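Local coordinates for phosphoserine aminotransferase (Bacillus circulans, PDB 2C0R), which catalyses the reversible, pyridoxal phosphate-dependent transamination between phosphoserine and 3-phosphohydroxypyruvate, and likewise that of phosphohydroxythreonine, in serine and pyridoxine biosynthesis, at residues Ala267-Lys270 / Lys271-Ile275; Leu15-Glu18 / Val19-Ala23. The protein carries 1 engineered substitution. One frame throughout, in Å; residues are numbered along the deposited sequence.

Contact 1 (Ala267-Lys270 / Lys271-Ile275)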
loop_
_atom_site.group_PDB
_atom_site.type_symbol
_atom_site.label_atom_id
_atom_site.label_comp_id
_atom_site.label_asym_id
_atom_site.label_seq_id
_atom_site.Cartn_x
_atom_site.Cartn_y
_atom_site.Cartn_z
ATOM N N ALA A 267 -17.021 -23.647 8.026
ATOM C CA ALA A 267 -15.991 -23.663 9.066
ATOM C C ALA A 267 -16.125 -22.495 10.037
ATOM O O ALA A 267 -15.953 -22.642 11.264
ATOM C CB ALA A 267 -14.590 -23.658 8.470
ATOM N N ASN A 268 -16.420 -21.326 9.538
ATOM C CA ASN A 268 -16.571 -20.160 10.391
ATOM C C ASN A 268 -17.845 -20.250 11.217
ATOM O O ASN A 268 -17.803 -19.791 12.347
ATOM C CB ASN A 268 -16.613 -18.909 9.496
ATOM C CG ASN A 268 -15.322 -18.667 8.751
ATOM O OD1 ASN A 268 -14.274 -19.191 9.107
ATOM N ND2 ASN A 268 -15.414 -17.881 7.688
ATOM N N ARG A 269 -18.931 -20.808 10.656
ATOM C CA ARG A 269 -20.142 -20.930 11.487
ATOM C C ARG A 269 -19.854 -21.822 12.673
ATOM O O ARG A 269 -20.333 -21.585 13.792
ATOM C CB ARG A 269 -21.253 -21.480 10.605
ATOM C CG ARG A 269 -22.585 -21.712 11.349
ATOM C CD ARG A 269 -23.427 -20.499 11.533
ATOM N NE ARG A 269 -22.976 -19.474 12.465
ATOM C CZ ARG A 269 -23.247 -19.518 13.770
ATOM N NH1 ARG A 269 -23.926 -20.531 14.321
ATOM N NH2 ARG A 269 -22.808 -18.521 14.522
ATOM N N LYS A 270 -19.074 -22.899 12.406
ATOM C CA LYS A 270 -18.726 -23.800 13.498
ATOM C C LYS A 270 -17.913 -23.108 14.578
ATOM O O LYS A 270 -18.110 -23.288 15.779
ATOM C CB LYS A 270 -17.953 -24.943 12.871
ATOM C CG LYS A 270 -17.271 -25.910 13.830
ATOM C CD LYS A 270 -16.533 -26.960 13.017
ATOM C CE LYS A 270 -15.672 -27.839 13.913
ATOM N NZ LYS A 270 -14.842 -28.730 13.043
ATOM N N LYS A 271 -16.909 -22.323 14.132
ATOM C CA LYS A 271 -16.113 -21.539 15.069
ATOM C C LYS A 271 -16.968 -20.578 15.881
ATOM O O LYS A 271 -16.853 -20.489 17.109
ATOM C CB LYS A 271 -15.036 -20.707 14.331
ATOM C CG LYS A 271 -13.933 -21.579 13.749
ATOM C CD LYS A 271 -13.323 -20.994 12.466
ATOM C CE LYS A 271 -13.024 -19.526 12.543
ATOM N NZ LYS A 271 -12.324 -19.054 11.315
ATOM N N ALA A 272 -17.816 -19.805 15.198
ATOM C CA ALA A 272 -18.612 -18.798 15.873
ATOM C C ALA A 272 -19.586 -19.460 16.850
ATOM O O ALA A 272 -19.794 -18.930 17.937
ATOM C CB ALA A 272 -19.371 -17.982 14.831
ATOM N N SER A 273 -20.146 -20.594 16.412
ATOM C CA SER A 273 -21.174 -21.250 17.223
ATOM C C SER A 273 -20.540 -21.663 18.534
ATOM O O SER A 273 -21.180 -21.539 19.590
ATOM C CB SER A 273 -21.687 -22.465 16.454
ATOM O OG SER A 273 -22.579 -23.257 17.255
ATOM N N LEU A 274 -19.292 -22.142 18.502
ATOM C CA LEU A 274 -18.684 -22.577 19.771
ATOM C C LEU A 274 -18.529 -21.435 20.748
ATOM O O LEU A 274 -18.770 -21.531 21.958
ATOM C CB LEU A 274 -17.323 -23.183 19.398
ATOM C CG LEU A 274 -16.671 -23.911 20.581
ATOM C CD1 LEU A 274 -17.310 -25.284 20.757
ATOM C CD2 LEU A 274 -15.185 -24.016 20.324
ATOM N N ILE A 275 -18.127 -20.275 20.218
ATOM C CA ILE A 275 -17.858 -19.160 21.102
ATOM C C ILE A 275 -19.150 -18.513 21.554
ATOM O O ILE A 275 -19.302 -18.156 22.731
ATOM C CB ILE A 275 -16.949 -18.161 20.387
ATOM C CG1 ILE A 275 -15.576 -18.778 20.103
ATOM C CG2 ILE A 275 -16.853 -16.907 21.221
ATOM C CD1 ILE A 275 -14.803 -18.019 19.009
#
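The guanidinium of Arg269 folds back over the next turn of its own helix, with the backbone N of Ser273 lying over one of its faces and the methyl of Ala272 approaching obliquely. NH2 comes to 3.5 Å from Ala272 CB, and NH1 rests 3.6 Å from Ser273 CB. Bends at chi2 (81°) and chi3 (-70°) turn a chain that starts away from this turn back along it, and NE forms a salt bridge with Asp297. The Asn268 side chain, the other with a flat end, lies alongside that of Lys271, pointing the same way. Lys271 NZ gives a hydrogen bond of 2.9 Å to Asn268 OD1, arriving 37° above the carbonyl plane and not on a lone pair.

Both pairs illustrate how a single helix, 260-280, uses i to i+3 and i to i+4 spacings. Its backbone ladder includes Lys271 N to Ala267 O at 3.0 Å and Ser273 N to Arg269 O at 2.8 Å. The aliphatic part of Lys271 passes over the first of these acceptors, CD lying 3.3 Å from Ala267 O. Beyond Asn268, the buried ammonium also bonds the carbonyl oxygens of Ile338, Tyr339 and Val342, so four oxygens surround three N-H and at least one N-H must be shared. A methionine in place of Lys271 would probably leave those three carbonyls and Asn268 OD1 without their shared donor, and the amide less firmly fixed in its rotation. Ala272 and Ile275 face Ile300 of strand 299-303, and Leu274 meets helix 344-361.

Contact 2 (Leu15-Glu18 / Val19-Ala23)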
loop_
_atom_site.group_PDB
_atom_site.type_symbol
_atom_site.label_atom_id
_atom_site.label_comp_id
_atom_site.label_asym_id
_atom_site.label_seq_id
_atom_site.Cartn_x
_atom_site.Cartn_y
_atom_site.Cartn_z
ATOM N N LEU A 15 -3.109 -15.279 9.126
ATOM C CA LEU A 15 -3.047 -15.883 7.821
ATOM C C LEU A 15 -3.011 -17.397 7.935
ATOM O O LEU A 15 -2.594 -17.859 8.990
ATOM C CB LEU A 15 -1.785 -15.431 7.037
ATOM C CG LEU A 15 -2.072 -14.143 6.249
ATOM C CD1 LEU A 15 -1.682 -12.923 7.074
ATOM C CD2 LEU A 15 -1.348 -14.132 4.917
ATOM N N PRO A 16 -3.401 -18.133 6.908
ATOM C CA PRO A 16 -3.258 -19.605 6.966
ATOM C C PRO A 16 -1.788 -19.977 7.134
ATOM O O PRO A 16 -0.939 -19.451 6.377
ATOM C CB PRO A 16 -3.773 -20.039 5.598
ATOM C CG PRO A 16 -4.730 -18.954 5.196
ATOM C CD PRO A 16 -3.989 -17.703 5.645
ATOM N N LEU A 17 -1.473 -20.832 8.094
ATOM C CA LEU A 17 -0.056 -21.224 8.272
ATOM C C LEU A 17 0.541 -21.765 6.969
ATOM O O LEU A 17 1.696 -21.496 6.667
ATOM C CB LEU A 17 0.067 -22.291 9.345
ATOM C CG LEU A 17 1.478 -22.751 9.654
ATOM C CD1 LEU A 17 2.432 -21.582 9.919
ATOM C CD2 LEU A 17 1.425 -23.691 10.862
ATOM N N GLU A 18 -0.256 -22.487 6.178
ATOM C CA GLU A 18 0.240 -23.074 4.922
ATOM C C GLU A 18 0.646 -21.973 3.940
ATOM O O GLU A 18 1.614 -22.068 3.167
ATOM C CB GLU A 18 -0.815 -23.934 4.228
ATOM C CG GLU A 18 -2.238 -23.470 4.468
ATOM C CD GLU A 18 -2.994 -24.102 5.616
ATOM O OE1 GLU A 18 -2.738 -23.775 6.801
ATOM O OE2 GLU A 18 -3.909 -24.928 5.350
ATOM N N VAL A 19 -0.126 -20.909 3.931
ATOM C CA VAL A 19 0.204 -19.793 3.040
ATOM C C VAL A 19 1.499 -19.138 3.487
ATOM O O VAL A 19 2.342 -18.817 2.647
ATOM C CB VAL A 19 -0.946 -18.781 3.058
ATOM C CG1 VAL A 19 -0.484 -17.475 2.435
ATOM C CG2 VAL A 19 -2.126 -19.370 2.302
ATOM N N LEU A 20 1.673 -18.927 4.800
ATOM C CA LEU A 20 2.908 -18.351 5.295
ATOM C C LEU A 20 4.061 -19.276 4.951
ATOM O O LEU A 20 5.105 -18.822 4.556
ATOM C CB LEU A 20 2.831 -18.163 6.792
ATOM C CG LEU A 20 1.819 -17.137 7.292
ATOM C CD1 LEU A 20 1.739 -17.192 8.803
ATOM C CD2 LEU A 20 2.220 -15.742 6.846
ATOM N N GLU A 21 3.880 -20.576 5.098
ATOM C CA GLU A 21 4.971 -21.507 4.798
ATOM C C GLU A 21 5.317 -21.495 3.317
ATOM O O GLU A 21 6.496 -21.572 2.930
ATOM C CB GLU A 21 4.607 -22.909 5.237
ATOM C CG GLU A 21 4.501 -23.018 6.770
ATOM C CD GLU A 21 4.047 -24.423 7.150
ATOM O OE1 GLU A 21 3.539 -25.156 6.254
ATOM O OE2 GLU A 21 4.218 -24.764 8.340
ATOM N N ARG A 22 4.320 -21.425 2.457
ATOM C CA ARG A 22 4.550 -21.392 1.008
ATOM C C ARG A 22 5.305 -20.123 0.597
ATOM O O ARG A 22 6.264 -20.155 -0.190
ATOM C CB ARG A 22 3.211 -21.428 0.249
ATOM C CG ARG A 22 2.581 -22.797 0.095
ATOM C CD ARG A 22 1.104 -22.831 -0.288
ATOM N NE ARG A 22 0.384 -23.965 0.291
ATOM C CZ ARG A 22 -0.922 -23.995 0.537
ATOM N NH1 ARG A 22 -1.631 -22.903 0.232
ATOM N NH2 ARG A 22 -1.564 -25.052 1.070
ATOM N N ALA A 23 4.820 -18.998 1.104
ATOM C CA ALA A 23 5.416 -17.712 0.766
ATOM C C ALA A 23 6.856 -17.661 1.320
ATOM O O ALA A 23 7.764 -17.142 0.643
ATOM C CB ALA A 23 4.583 -16.565 1.250
#
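The start of helix 17-25 is the setting here, with Pro16 in the N-cap position and Leu15 leading into it. Pro16 and Val19 lie side by side, the ring's CB 3.7 Å from Val19 CG2. Val19 CG2 stands beside its own backbone N, anti to the carbonyl carbon, and this places the methyl against the proline ring. Pro16 O accepts the first helical bond, from Leu20 N at 3.1 Å, with a weak second bond from Val19 N. Leu15 CB closes over Leu20, 4.0 Å from its CG.

On the same first turn, Glu18 begins an instructive i to i+4 pair with Arg22, for opposite charges at this spacing need not form a salt bridge with each other. Their side chains run alongside, but Glu18 CB sits over one face of the Arg22 guanidinium, 3.4 Å from NH2 and offset toward the rim. The carboxylate and guanidinium planes are 83° apart, and Glu18 OE2 stays 4.9 Å from Arg22 NH2. Each charge instead has a mate at the end of helix 242-257: Glu18 OE2 pairs with Arg258, and Arg22 NH2 with Glu257. Two salt bridges of opposite polarity, the acid on this helix in one and the base in the other, thus tie it to that longer helix, where Pro16 also packs on Trp254.

On another side, Leu17 and Glu21 cross obliquely, Glu21 OE2 lying 3.6 Å from Leu17 CG, a van der Waals contact of a carboxylate oxygen with the leucine's branch carbon. The second subunit of the homodimer borders the helix: Glu39 of that subunit accepts a hydrogen bond from Leu15 N, and Val28 and Phe27 of that subunit pack on Leu17 and Ala23.

In the fold
Along the chain the two contacts come in series, contact 2 near the N-terminus on helix 17-25 and contact 1 much later on helix 260-280. Their centres are 22 Å apart and their nearest atoms about 10 Å, without touching. Helix 242-257, which contact 2 packs against, comes directly before the helix of contact 1 in sequence. Both contacts touch the loop after strand 334-337, contact 2 through Pro16 on Ala341. Contact 1 is met by no other chain, whereas contact 2 borders the second subunit. One therefore joins elements within the subunit, and the other sits on an early helix between helix 242-257 of its own subunit and the second subunit.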